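Local structure of copper-containing nitrite reductase (Hyphomicrobium denitrificans 1NES1, 6TFO) at residues V56-L60 and Q112-Y116; G65-N71 and S101-A107; N74-H80 and I93-A99. The protein probably reduces nitrite to nitric oxide with electrons from cytochrome c, using bound copper ions. One frame throughout, in Å; residues are numbered along the deposited sequence.

Contact 1 of 3, residues V56-L60 and Q112-Y116; sequences VNPKL and QFDYY
The closest CA atoms, of Asn57 and Tyr115, are 8.9 Å apart, and the directions of the segments differ by 126°. At this spacing the contact is made by side chains reaching across, chiefly by Tyr115. Its CG sits between the backbone N and the carbonyl carbon (chi1 70°), and the ring extends toward the loop 56-60. The phenol OH donates a short hydrogen bond of 2.5 Å to Pro58 O. The hydroxyl lies in the carbonyl plane and uses a lone pair of that oxygen, with a C=O...donor angle of 133°. Pro58 O is also close to the plane of the ring, at its edge. The proline ring crosses the tyrosine at about a right angle, and its CD comes to 3.1 Å from Tyr115 OH. Pro58 N is close to the hydroxyl as well but has no hydrogen to give. Both segments belong to the N-terminal cupredoxin domain. The loop 56-60 leads into strand 60-63, which is separated from strand 111-116 by strand 128-134: Leu60 bonds through its backbone to Val130 and Gln132, Tyr115 to Gly129. The Tyr115 side chain reaches past this strand to the loop. Leu60 adds an apolar contact, with CG 3.8 Å from Tyr115 CE2. Its CD1 also touches that ring, at CE2 and CD2. Leu34 and Tyr45 also pack against Tyr115. Asn57 meets the hydroxyl through its backbone, its carbonyl C lying 3.2 Å from Tyr115 OH. Its side chain is held by Gly126 O and Tyr45 N, with the side chain of the copper ligand Met127 about 6 Å away. Nearer the surface, Lys59 and Gln112 run over Val130. Lys59 NZ is 3.9 Å from Gln112 OE1, not hydrogen-bonded; Gln132 takes a weak bond.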
ATOM      1  N   VAL C  56      -6.485  17.644 -16.731  1.00 43.68           N
ATOM      2  CA  VAL C  56      -6.302  18.666 -15.662  1.00 48.82           C
ATOM      3  C   VAL C  56      -6.979  19.935 -16.173  1.00 45.99           C
ATOM      4  O   VAL C  56      -6.859  20.206 -17.391  1.00 46.14           O
ATOM      5  CB  VAL C  56      -4.823  18.867 -15.230  1.00 48.42           C
ATOM      6  CG1 VAL C  56      -3.919  17.737 -15.700  1.00 44.07           C
ATOM      7  CG2 VAL C  56      -4.252  20.210 -15.628  1.00 46.70           C
ATOM      8  N   ASN C  57      -7.692  20.634 -15.287  1.00 44.41           N
ATOM      9  CA  ASN C  57      -8.495  21.836 -15.619  1.00 47.89           C
ATOM     10  C   ASN C  57      -9.225  21.603 -16.944  1.00 51.48           C
ATOM     11  O   ASN C  57      -9.102  22.400 -17.879  1.00 46.73           O
ATOM     12  CB  ASN C  57      -7.616  23.081 -15.591  1.00 45.61           C
ATOM     13  CG  ASN C  57      -7.066  23.343 -14.208  1.00 49.92           C
ATOM     14  OD1 ASN C  57      -7.722  23.002 -13.220  1.00 43.72           O
ATOM     15  ND2 ASN C  57      -5.859  23.911 -14.123  1.00 49.11           N
ATOM     16  N   PRO C  58     -10.057  20.534 -17.045  1.00 49.57           N
ATOM     17  CA  PRO C  58     -10.670  20.147 -18.315  1.00 52.07           C
ATOM     18  C   PRO C  58     -11.621  21.226 -18.827  1.00 51.44           C
ATOM     19  O   PRO C  58     -12.276  21.880 -18.017  1.00 51.93           O
ATOM     20  CB  PRO C  58     -11.453  18.857 -18.018  1.00 50.62           C
ATOM     21  CG  PRO C  58     -11.695  18.933 -16.525  1.00 50.81           C
ATOM     22  CD  PRO C  58     -10.483  19.652 -15.951  1.00 49.30           C
ATOM     23  N   LYS C  59     -11.670  21.377 -20.154  1.00 53.55           N
ATOM     24  CA  LYS C  59     -12.692  22.216 -20.821  1.00 55.87           C
ATOM     25  C   LYS C  59     -14.025  21.462 -20.703  1.00 52.30           C
ATOM     26  O   LYS C  59     -14.086  20.274 -21.104  1.00 46.66           O
ATOM     27  CB  LYS C  59     -12.307  22.519 -22.270  1.00 57.06           C
ATOM     28  CG  LYS C  59     -13.279  23.443 -22.985  1.00 62.15           C
ATOM     29  CD  LYS C  59     -12.990  23.612 -24.447  1.00 68.86           C
ATOM     30  CE  LYS C  59     -12.091  24.797 -24.708  1.00 75.22           C
ATOM     31  NZ  LYS C  59     -12.125  25.207 -26.128  1.00 81.45           N
ATOM     32  N   LEU C  60     -15.033  22.119 -20.128  1.00 50.77           N
ATOM     33  CA  LEU C  60     -16.406  21.576 -19.991  1.00 47.67           C
ATOM     34  C   LEU C  60     -17.243  22.107 -21.158  1.00 47.78           C
ATOM     35  O   LEU C  60     -17.640  23.300 -21.131  1.00 47.50           O
ATOM     36  CB  LEU C  60     -16.938  22.019 -18.627  1.00 45.43           C
ATOM     37  CG  LEU C  60     -16.045  21.685 -17.436  1.00 44.19           C
ATOM     38  CD1 LEU C  60     -16.754  21.979 -16.129  1.00 42.64           C
ATOM     39  CD2 LEU C  60     -15.575  20.236 -17.452  1.00 47.23           C
ATOM     40  N   GLN C 112     -17.209  31.539 -23.541  1.00 54.89           N
ATOM     41  CA  GLN C 112     -16.229  30.849 -22.662  1.00 55.65           C
ATOM     42  C   GLN C 112     -16.223  31.542 -21.304  1.00 51.49           C
ATOM     43  O   GLN C 112     -16.188  32.759 -21.274  1.00 50.72           O
ATOM     44  CB  GLN C 112     -14.839  30.834 -23.291  1.00 59.01           C
ATOM     45  CG  GLN C 112     -14.839  30.338 -24.727  1.00 63.81           C
ATOM     46  CD  GLN C 112     -13.620  29.512 -25.046  1.00 66.00           C
ATOM     47  OE1 GLN C 112     -13.598  28.796 -26.034  1.00 74.84           O
ATOM     48  NE2 GLN C 112     -12.613  29.580 -24.192  1.00 60.82           N
ATOM     49  N   PHE C 113     -16.271  30.761 -20.232  1.00 51.70           N
ATOM     50  CA  PHE C 113     -16.462  31.239 -18.843  1.00 58.05           C
ATOM     51  C   PHE C 113     -15.515  30.456 -17.945  1.00 57.80           C
ATOM     52  O   PHE C 113     -15.485  29.231 -18.077  1.00 54.12           O
ATOM     53  CB  PHE C 113     -17.924  31.069 -18.404  1.00 58.87           C
ATOM     54  CG  PHE C 113     -18.923  31.654 -19.371  1.00 57.29           C
ATOM     55  CD1 PHE C 113     -19.280  32.996 -19.312  1.00 58.07           C
ATOM     56  CD2 PHE C 113     -19.482  30.871 -20.365  1.00 53.89           C
ATOM     57  CE1 PHE C 113     -20.191  33.530 -20.215  1.00 55.50           C
ATOM     58  CE2 PHE C 113     -20.398  31.406 -21.264  1.00 54.28           C
ATOM     59  CZ  PHE C 113     -20.738  32.735 -21.204  1.00 52.72           C
ATOM     60  N   ASP C 114     -14.753  31.153 -17.101  1.00 60.46           N
ATOM     61  CA  ASP C 114     -13.814  30.523 -16.145  1.00 54.51           C
ATOM     62  C   ASP C 114     -14.622  29.883 -15.030  1.00 46.68           C
ATOM     63  O   ASP C 114     -15.484  30.569 -14.458  1.00 52.14           O
ATOM     64  CB  ASP C 114     -12.806  31.523 -15.582  1.00 57.57           C
ATOM     65  CG  ASP C 114     -11.663  31.840 -16.536  1.00 57.70           C
ATOM     66  OD1 ASP C 114     -11.615  31.239 -17.632  1.00 59.86           O
ATOM     67  OD2 ASP C 114     -10.839  32.696 -16.176  1.00 58.00           O
ATOM     68  N   TYR C 115     -14.358  28.609 -14.771  1.00 45.54           N
ATOM     69  CA  TYR C 115     -14.602  27.989 -13.452  1.00 44.58           C
ATOM     70  C   TYR C 115     -13.286  28.042 -12.685  1.00 44.67           C
ATOM     71  O   TYR C 115     -12.237  27.705 -13.272  1.00 44.83           O
ATOM     72  CB  TYR C 115     -15.182  26.586 -13.609  1.00 46.84           C
ATOM     73  CG  TYR C 115     -14.281  25.499 -14.137  1.00 45.39           C
ATOM     74  CD1 TYR C 115     -13.541  24.707 -13.268  1.00 46.09           C
ATOM     75  CD2 TYR C 115     -14.284  25.168 -15.478  1.00 44.50           C
ATOM     76  CE1 TYR C 115     -12.765  23.660 -13.729  1.00 46.30           C
ATOM     77  CE2 TYR C 115     -13.506  24.130 -15.959  1.00 43.92           C
ATOM     78  CZ  TYR C 115     -12.741  23.378 -15.083  1.00 46.98           C
ATOM     79  OH  TYR C 115     -11.983  22.338 -15.538  1.00 45.01           O
ATOM     80  N   TYR C 116     -13.340  28.458 -11.422  1.00 42.00           N
ATOM     81  CA  TYR C 116     -12.138  28.684 -10.593  1.00 40.94           C
ATOM     82  C   TYR C 116     -12.465  28.497  -9.113  1.00 43.99           C
ATOM     83  O   TYR C 116     -13.637  28.537  -8.720  1.00 50.06           O
ATOM     84  CB  TYR C 116     -11.597  30.085 -10.873  1.00 43.48           C
ATOM     85  CG  TYR C 116     -12.479  31.182 -10.357  1.00 43.47           C
ATOM     86  CD1 TYR C 116     -12.335  31.649  -9.063  1.00 43.37           C
ATOM     87  CD2 TYR C 116     -13.477  31.732 -11.148  1.00 46.21           C
ATOM     88  CE1 TYR C 116     -13.155  32.647  -8.564  1.00 45.99           C
ATOM     89  CE2 TYR C 116     -14.300  32.740 -10.665  1.00 48.11           C
ATOM     90  CZ  TYR C 116     -14.147  33.192  -9.364  1.00 48.21           C
ATOM     91  OH  TYR C 116     -14.951  34.175  -8.872  1.00 43.15           O
TER

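Contact 2 of 3, residues G65-N71 and S101-A107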
ATOM      1  N   GLY C  65     -28.487  26.444 -23.541  1.00 58.79           N
ATOM      2  CA  GLY C  65     -29.771  26.030 -22.954  1.00 56.60           C
ATOM      3  C   GLY C  65     -29.698  24.692 -22.228  1.00 57.04           C
ATOM      4  O   GLY C  65     -30.715  24.328 -21.618  1.00 52.80           O
ATOM      5  N   GLU C  66     -28.573  23.969 -22.259  1.00 52.98           N
ATOM      6  CA  GLU C  66     -28.465  22.714 -21.472  1.00 50.24           C
ATOM      7  C   GLU C  66     -28.394  23.072 -19.983  1.00 47.57           C
ATOM      8  O   GLU C  66     -27.962  24.194 -19.631  1.00 46.40           O
ATOM      9  CB  GLU C  66     -27.263  21.879 -21.898  1.00 54.30           C
ATOM     10  CG  GLU C  66     -27.439  21.172 -23.235  1.00 55.09           C
ATOM     11  CD  GLU C  66     -26.270  20.272 -23.629  1.00 52.39           C
ATOM     12  OE1 GLU C  66     -25.146  20.586 -23.262  1.00 56.62           O
ATOM     13  OE2 GLU C  66     -26.481  19.259 -24.298  1.00 59.03           O
ATOM     14  N   THR C  67     -28.890  22.167 -19.140  1.00 50.24           N
ATOM     15  CA  THR C  67     -28.717  22.215 -17.668  1.00 51.14           C
ATOM     16  C   THR C  67     -27.402  21.518 -17.352  1.00 49.04           C
ATOM     17  O   THR C  67     -27.188  20.402 -17.869  1.00 45.50           O
ATOM     18  CB  THR C  67     -29.890  21.584 -16.918  1.00 50.17           C
ATOM     19  OG1 THR C  67     -31.044  22.379 -17.193  1.00 49.46           O
ATOM     20  CG2 THR C  67     -29.704  21.554 -15.417  1.00 52.07           C
ATOM     21  N   VAL C  68     -26.564  22.175 -16.553  1.00 50.18           N
ATOM     22  CA  VAL C  68     -25.192  21.702 -16.226  1.00 45.86           C
ATOM     23  C   VAL C  68     -25.149  21.372 -14.737  1.00 40.85           C
ATOM     24  O   VAL C  68     -25.572  22.205 -13.929  1.00 37.90           O
ATOM     25  CB  VAL C  68     -24.151  22.751 -16.639  1.00 48.00           C
ATOM     26  CG1 VAL C  68     -22.736  22.298 -16.326  1.00 50.05           C
ATOM     27  CG2 VAL C  68     -24.289  23.095 -18.115  1.00 50.60           C
ATOM     28  N   GLN C  69     -24.727  20.152 -14.424  1.00 40.71           N
ATOM     29  CA  GLN C  69     -24.450  19.685 -13.048  1.00 45.34           C
ATOM     30  C   GLN C  69     -22.936  19.473 -12.946  1.00 43.97           C
ATOM     31  O   GLN C  69     -22.380  18.737 -13.780  1.00 40.90           O
ATOM     32  CB  GLN C  69     -25.207  18.395 -12.744  1.00 45.73           C
ATOM     33  CG  GLN C  69     -25.034  17.923 -11.310  1.00 47.68           C
ATOM     34  CD  GLN C  69     -25.766  16.634 -11.024  1.00 48.68           C
ATOM     35  OE1 GLN C  69     -26.884  16.392 -11.493  1.00 49.36           O
ATOM     36  NE2 GLN C  69     -25.142  15.805 -10.203  1.00 50.75           N
ATOM     37  N   ILE C  70     -22.298  20.144 -11.994  1.00 41.84           N
ATOM     38  CA  ILE C  70     -20.852  19.982 -11.688  1.00 42.94           C
ATOM     39  C   ILE C  70     -20.770  19.411 -10.280  1.00 41.01           C
ATOM     40  O   ILE C  70     -21.271  20.076  -9.348  1.00 40.68           O
ATOM     41  CB  ILE C  70     -20.102  21.315 -11.822  1.00 44.95           C
ATOM     42  CG1 ILE C  70     -19.994  21.758 -13.285  1.00 47.75           C
ATOM     43  CG2 ILE C  70     -18.742  21.207 -11.167  1.00 48.82           C
ATOM     44  CD1 ILE C  70     -19.672  23.231 -13.462  1.00 50.28           C
ATOM     45  N   ASN C  71     -20.207  18.211 -10.152  1.00 40.25           N
ATOM     46  CA  ASN C  71     -19.906  17.562  -8.847  1.00 42.73           C
ATOM     47  C   ASN C  71     -18.452  17.860  -8.467  1.00 45.46           C
ATOM     48  O   ASN C  71     -17.544  17.353  -9.173  1.00 49.67           O
ATOM     49  CB  ASN C  71     -20.131  16.056  -8.923  1.00 40.49           C
ATOM     50  CG  ASN C  71     -21.493  15.705  -9.478  1.00 40.22           C
ATOM     51  OD1 ASN C  71     -22.511  16.237  -9.033  1.00 37.31           O
ATOM     52  ND2 ASN C  71     -21.512  14.825 -10.468  1.00 41.23           N
ATOM     53  N   SER C 101     -19.532  18.718  -3.106  1.00 38.23           N
ATOM     54  CA  SER C 101     -20.603  19.717  -3.298  1.00 42.90           C
ATOM     55  C   SER C 101     -20.965  19.705  -4.778  1.00 47.58           C
ATOM     56  O   SER C 101     -20.033  19.814  -5.617  1.00 45.48           O
ATOM     57  CB  SER C 101     -20.224  21.084  -2.824  1.00 44.01           C
ATOM     58  OG  SER C 101     -21.184  22.047  -3.261  1.00 44.57           O
ATOM     59  N   THR C 102     -22.246  19.483  -5.067  1.00 44.55           N
ATOM     60  CA  THR C 102     -22.785  19.547  -6.436  1.00 47.86           C
ATOM     61  C   THR C 102     -23.596  20.841  -6.539  1.00 47.33           C
ATOM     62  O   THR C 102     -24.145  21.290  -5.488  1.00 42.22           O
ATOM     63  CB  THR C 102     -23.506  18.237  -6.756  1.00 48.93           C
ATOM     64  OG1 THR C 102     -22.499  17.219  -6.696  1.00 44.67           O
ATOM     65  CG2 THR C 102     -24.237  18.290  -8.080  1.00 54.09           C
ATOM     66  N   PHE C 103     -23.566  21.447  -7.726  1.00 45.34           N
ATOM     67  CA  PHE C 103     -24.314  22.673  -8.088  1.00 43.78           C
ATOM     68  C   PHE C 103     -24.733  22.539  -9.553  1.00 45.76           C
ATOM     69  O   PHE C 103     -24.146  21.715 -10.306  1.00 47.59           O
ATOM     70  CB  PHE C 103     -23.497  23.932  -7.779  1.00 49.47           C
ATOM     71  CG  PHE C 103     -22.287  24.213  -8.646  1.00 49.90           C
ATOM     72  CD1 PHE C 103     -21.080  23.573  -8.407  1.00 54.39           C
ATOM     73  CD2 PHE C 103     -22.332  25.162  -9.663  1.00 47.79           C
ATOM     74  CE1 PHE C 103     -19.968  23.844  -9.196  1.00 51.79           C
ATOM     75  CE2 PHE C 103     -21.216  25.438 -10.437  1.00 47.62           C
ATOM     76  CZ  PHE C 103     -20.039  24.778 -10.205  1.00 48.12           C
ATOM     77  N   SER C 104     -25.771  23.274  -9.944  1.00 41.52           N
ATOM     78  CA  SER C 104     -26.268  23.252 -11.339  1.00 41.81           C
ATOM     79  C   SER C 104     -26.730  24.645 -11.752  1.00 41.76           C
ATOM     80  O   SER C 104     -26.852  25.536 -10.900  1.00 35.74           O
ATOM     81  CB  SER C 104     -27.356  22.253 -11.490  1.00 42.41           C
ATOM     82  OG  SER C 104     -28.380  22.557 -10.564  1.00 45.76           O
ATOM     83  N   PHE C 105     -26.975  24.792 -13.042  1.00 43.47           N
ATOM     84  CA  PHE C 105     -27.366  26.067 -13.671  1.00 44.60           C
ATOM     85  C   PHE C 105     -27.739  25.734 -15.111  1.00 44.73           C
ATOM     86  O   PHE C 105     -27.392  24.612 -15.569  1.00 45.25           O
ATOM     87  CB  PHE C 105     -26.219  27.081 -13.575  1.00 50.22           C
ATOM     88  CG  PHE C 105     -24.957  26.672 -14.299  1.00 47.49           C
ATOM     89  CD1 PHE C 105     -23.985  25.915 -13.663  1.00 47.25           C
ATOM     90  CD2 PHE C 105     -24.737  27.055 -15.617  1.00 49.54           C
ATOM     91  CE1 PHE C 105     -22.838  25.527 -14.339  1.00 51.86           C
ATOM     92  CE2 PHE C 105     -23.590  26.669 -16.296  1.00 48.13           C
ATOM     93  CZ  PHE C 105     -22.642  25.902 -15.657  1.00 51.28           C
ATOM     94  N   ILE C 106     -28.414  26.671 -15.774  1.00 44.28           N
ATOM     95  CA  ILE C 106     -28.780  26.564 -17.209  1.00 48.54           C
ATOM     96  C   ILE C 106     -27.730  27.319 -18.009  1.00 46.61           C
ATOM     97  O   ILE C 106     -27.558  28.510 -17.736  1.00 44.53           O
ATOM     98  CB  ILE C 106     -30.203  27.107 -17.456  1.00 49.76           C
ATOM     99  CG1 ILE C 106     -31.231  26.440 -16.535  1.00 42.96           C
ATOM    100  CG2 ILE C 106     -30.564  26.950 -18.926  1.00 54.42           C
ATOM    101  CD1 ILE C 106     -32.663  26.636 -16.956  1.00 43.81           C
ATOM    102  N   ALA C 107     -27.091  26.648 -18.967  1.00 47.46           N
ATOM    103  CA  ALA C 107     -26.077  27.247 -19.862  1.00 53.78           C
ATOM    104  C   ALA C 107     -26.786  28.136 -20.894  1.00 52.09           C
ATOM    105  O   ALA C 107     -26.827  27.767 -22.080  1.00 54.01           O
ATOM    106  CB  ALA C 107     -25.249  26.153 -20.498  1.00 56.16           C
TER
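Val68 and Phe105 face each other as a hydrogen-bonded pair of an antiparallel ladder. Val68 N donates to Phe105 O at 2.8 Å, almost straight at 175°. Their side chains lie side by side and point the same way. Val68 CB sits over one face of the Phe105 ring, off centre toward the rim, in a CH-pi contact 3.9 Å from CB to the ring centroid. Ile70 CD1 meets the edge of the same ring. Ile70 is the hydrogen-bonded partner of Phe103, and its CG2 lies 3.5 Å from Phe103 CE1. Both phenylalanines have CG between the backbone N and carbonyl carbon (chi1 70° at Phe103), which brings the rings alongside their partners. At the end of the ladder, Ala107 N bonds to Glu66 O at 2.7 Å, while Gly65 N reaches Ala107 O from above its carbonyl plane. Leu60, Val62 and Leu131 of the facing sheet pack on the aliphatic and aromatic side, as in a cupredoxin sandwich. The opposite face carries Gln69, Asn71, Thr102 and Ser104, and Ser104 OG bonds to Pro266 O of the second subunit. Most apolar groups face the other sheet; these polar residues meet the second subunit, as does Phe103 at its Met220.

Contact 3 of 3, residues N74-H80 and I93-A99; sequences NGEGAQH and IVSGKNA. With CU (copper (II) ion), chain L.
The type 1 copper site of the N-terminal cupredoxin domain takes one ligand, His80, from this pair of loops. His80 and Val94 form a single antiparallel bridge: Val94 N donates to His80 O at 2.7 Å, and His80 N returns a bond to Val94 O. The bridge ties the backbone of the ligand residue to the second loop. His80 ND1 binds the copper ion at 2.0 Å, and Cys117, His122 and Met127 complete the site. At the other end of the loops, Asn74 N bonds to Ala99 O at 2.9 Å, and Asn98 N bonds to Asn74 O. Both bonds go to the last two residues of the type II turn from Gly96 to Ala99.

The Asn74 side chain lies buried between the loops. Its CG is anti to the backbone N (chi1 -168°), which turns the amide inward. ND2 donates to Ala78 O in its own loop at 2.7 Å and to Val94 O across the contact. Val94 O thus accepts two bonds, from Asn74 ND2 and His80 N, on opposite faces of its plane. Gln79 NE2 makes a weak bond to Ser95 OG. Glu315 of the second subunit receives the backbone N-H groups of Ser95 and Gly96. The far nitrogen of the ligand ring, His80 NE2, donates in the ring plane to the syn side of Glu76 OE2 at 2.5 Å, and Ala78 N reaches that oxygen from the anti side.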
ATOM      1  N   ASN C  74     -13.280  16.909  -3.170  1.00 48.11           N
ATOM      2  CA  ASN C  74     -11.965  17.254  -2.578  1.00 44.56           C
ATOM      3  C   ASN C  74     -11.028  16.042  -2.690  1.00 44.05           C
ATOM      4  O   ASN C  74     -11.362  14.988  -2.136  1.00 41.12           O
ATOM      5  CB  ASN C  74     -12.161  17.692  -1.135  1.00 44.07           C
ATOM      6  CG  ASN C  74     -10.924  18.322  -0.549  1.00 46.50           C
ATOM      7  OD1 ASN C  74      -9.831  17.794  -0.726  1.00 50.05           O
ATOM      8  ND2 ASN C  74     -11.099  19.430   0.159  1.00 41.46           N
ATOM      9  N   GLY C  75      -9.901  16.187  -3.390  1.00 47.09           N
ATOM     10  CA  GLY C  75      -8.905  15.111  -3.603  1.00 46.40           C
ATOM     11  C   GLY C  75      -7.843  15.084  -2.507  1.00 47.79           C
ATOM     12  O   GLY C  75      -7.649  14.006  -1.902  1.00 47.67           O
ATOM     13  N   GLU C  76      -7.204  16.226  -2.220  1.00 42.37           N
ATOM     14  CA  GLU C  76      -5.927  16.277  -1.451  1.00 43.73           C
ATOM     15  C   GLU C  76      -6.087  16.914  -0.057  1.00 40.32           C
ATOM     16  O   GLU C  76      -5.226  16.674   0.772  1.00 41.78           O
ATOM     17  CB  GLU C  76      -4.863  16.973  -2.294  1.00 44.59           C
ATOM     18  CG  GLU C  76      -4.846  18.489  -2.159  1.00 47.82           C
ATOM     19  CD  GLU C  76      -6.150  19.180  -2.520  1.00 47.12           C
ATOM     20  OE1 GLU C  76      -6.732  18.833  -3.581  1.00 44.78           O
ATOM     21  OE2 GLU C  76      -6.578  20.043  -1.728  1.00 47.40           O
ATOM     22  N   GLY C  77      -7.136  17.684   0.217  1.00 40.01           N
ATOM     23  CA  GLY C  77      -7.516  18.020   1.609  1.00 40.41           C
ATOM     24  C   GLY C  77      -7.334  19.488   1.956  1.00 38.35           C
ATOM     25  O   GLY C  77      -7.406  19.814   3.146  1.00 38.92           O
ATOM     26  N   ALA C  78      -7.124  20.360   0.974  1.00 40.22           N
ATOM     27  CA  ALA C  78      -7.174  21.828   1.193  1.00 47.40           C
ATOM     28  C   ALA C  78      -8.628  22.288   1.026  1.00 46.33           C
ATOM     29  O   ALA C  78      -9.446  21.471   0.644  1.00 48.60           O
ATOM     30  CB  ALA C  78      -6.237  22.545   0.253  1.00 45.03           C
ATOM     31  N   GLN C  79      -8.949  23.536   1.353  1.00 47.69           N
ATOM     32  CA  GLN C  79     -10.312  24.087   1.151  1.00 44.64           C
ATOM     33  C   GLN C  79     -10.438  24.487  -0.318  1.00 46.15           C
ATOM     34  O   GLN C  79      -9.474  25.058  -0.878  1.00 42.69           O
ATOM     35  CB  GLN C  79     -10.609  25.271   2.062  1.00 44.38           C
ATOM     36  CG  GLN C  79     -10.603  24.891   3.531  1.00 49.32           C
ATOM     37  CD  GLN C  79     -11.276  25.948   4.366  1.00 52.26           C
ATOM     38  OE1 GLN C  79     -11.246  27.134   4.066  1.00 56.70           O
ATOM     39  NE2 GLN C  79     -11.940  25.503   5.409  1.00 54.98           N
ATOM     40  N   HIS C  80     -11.578  24.143  -0.917  1.00 43.27           N
ATOM     41  CA  HIS C  80     -11.885  24.366  -2.353  1.00 46.30           C
ATOM     42  C   HIS C  80     -13.380  24.646  -2.557  1.00 42.91           C
ATOM     43  O   HIS C  80     -14.245  24.093  -1.822  1.00 44.53           O
ATOM     44  CB  HIS C  80     -11.459  23.168  -3.222  1.00 44.73           C
ATOM     45  CG  HIS C  80     -10.024  22.784  -3.100  1.00 41.52           C
ATOM     46  ND1 HIS C  80      -9.016  23.568  -3.582  1.00 40.31           N
ATOM     47  CD2 HIS C  80      -9.441  21.698  -2.549  1.00 43.41           C
ATOM     48  CE1 HIS C  80      -7.862  22.992  -3.333  1.00 45.42           C
ATOM     49  NE2 HIS C  80      -8.096  21.849  -2.688  1.00 47.09           N
ATOM     50  N   ILE C  93     -17.947  25.359  -0.161  1.00 45.20           N
ATOM     51  CA  ILE C  93     -16.538  25.051   0.212  1.00 44.98           C
ATOM     52  C   ILE C  93     -16.460  23.606   0.727  1.00 45.04           C
ATOM     53  O   ILE C  93     -17.117  23.294   1.718  1.00 45.80           O
ATOM     54  CB  ILE C  93     -16.025  26.067   1.246  1.00 46.03           C
ATOM     55  CG1 ILE C  93     -15.852  27.456   0.623  1.00 49.95           C
ATOM     56  CG2 ILE C  93     -14.734  25.572   1.872  1.00 49.36           C
ATOM     57  CD1 ILE C  93     -16.991  28.415   0.863  1.00 55.34           C
ATOM     58  N   VAL C  94     -15.613  22.780   0.123  1.00 42.09           N
ATOM     59  CA  VAL C  94     -15.340  21.389   0.586  1.00 41.85           C
ATOM     60  C   VAL C  94     -13.953  21.369   1.250  1.00 46.71           C
ATOM     61  O   VAL C  94     -12.984  21.808   0.599  1.00 47.51           O
ATOM     62  CB  VAL C  94     -15.435  20.397  -0.588  1.00 41.34           C
ATOM     63  CG1 VAL C  94     -16.880  20.120  -0.940  1.00 43.94           C
ATOM     64  CG2 VAL C  94     -14.662  20.837  -1.833  1.00 39.70           C
ATOM     65  N   SER C  95     -13.844  20.862   2.486  1.00 44.77           N
ATOM     66  CA  SER C  95     -12.644  21.019   3.351  1.00 46.66           C
ATOM     67  C   SER C  95     -11.802  19.737   3.410  1.00 48.40           C
ATOM     68  O   SER C  95     -10.608  19.799   3.041  1.00 55.27           O
ATOM     69  CB  SER C  95     -13.054  21.480   4.700  1.00 46.56           C
ATOM     70  OG  SER C  95     -13.569  22.793   4.587  1.00 46.66           O
ATOM     71  N   GLY C  96     -12.378  18.631   3.861  1.00 45.42           N
ATOM     72  CA  GLY C  96     -11.635  17.365   4.006  1.00 48.07           C
ATOM     73  C   GLY C  96     -11.553  16.596   2.698  1.00 47.50           C
ATOM     74  O   GLY C  96     -12.279  16.913   1.756  1.00 48.05           O
ATOM     75  N   LYS C  97     -10.702  15.582   2.656  1.00 47.86           N
ATOM     76  CA  LYS C  97     -10.604  14.628   1.530  1.00 48.50           C
ATOM     77  C   LYS C  97     -11.965  13.947   1.375  1.00 46.10           C
ATOM     78  O   LYS C  97     -12.531  13.541   2.409  1.00 41.52           O
ATOM     79  CB  LYS C  97      -9.483  13.627   1.801  1.00 56.49           C
ATOM     80  CG  LYS C  97      -9.050  12.768   0.619  1.00 67.13           C
ATOM     81  CD  LYS C  97      -7.590  12.290   0.706  1.00 75.65           C
ATOM     82  CE  LYS C  97      -6.745  13.042   1.721  1.00 74.65           C
ATOM     83  NZ  LYS C  97      -5.540  12.275   2.117  1.00 79.02           N
ATOM     84  N   ASN C  98     -12.458  13.867   0.132  1.00 42.76           N
ATOM     85  CA  ASN C  98     -13.732  13.203  -0.271  1.00 43.89           C
ATOM     86  C   ASN C  98     -14.948  14.110  -0.048  1.00 38.80           C
ATOM     87  O   ASN C  98     -16.014  13.723  -0.530  1.00 42.31           O
ATOM     88  CB  ASN C  98     -13.967  11.887   0.477  1.00 42.99           C
ATOM     89  CG  ASN C  98     -12.859  10.895   0.233  1.00 42.37           C
ATOM     90  OD1 ASN C  98     -12.320  10.836  -0.859  1.00 42.01           O
ATOM     91  ND2 ASN C  98     -12.542  10.098   1.231  1.00 44.88           N
ATOM     92  N   ALA C  99     -14.815  15.224   0.684  1.00 36.14           N
ATOM     93  CA  ALA C  99     -15.886  16.215   0.890  1.00 35.85           C
ATOM     94  C   ALA C  99     -16.344  16.701  -0.480  1.00 35.01           C
ATOM     95  O   ALA C  99     -15.484  16.999  -1.307  1.00 37.84           O
ATOM     96  CB  ALA C  99     -15.435  17.352   1.763  1.00 37.77           C
TER
HETATM   97 CU    CU L 503      -9.122  25.542  -4.073  1.00 44.02          CU

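Overall arrangement
All three contacts belong to the N-terminal cupredoxin domain. Contact 2 is the most buried and joins neighbouring strands of one sheet by a regular backbone ladder. Contact 1 joins the facing sheet to the loop that leads into its edge strand, is partly buried and made chiefly by one tyrosine. The two meet where Leu60 CD1 packs on Ile70 CD1, between the sheets. Contact 3 joins loops and relies on irregular backbone and amide bonds. It supplies a copper ligand, whereas the Asn57 side chain of contact 1 stays about 10 Å from that metal. Val94 CG1 meets Ser101 N where contact 3 runs into contact 2. Both touch the second subunit; contact 1 touches no other chain.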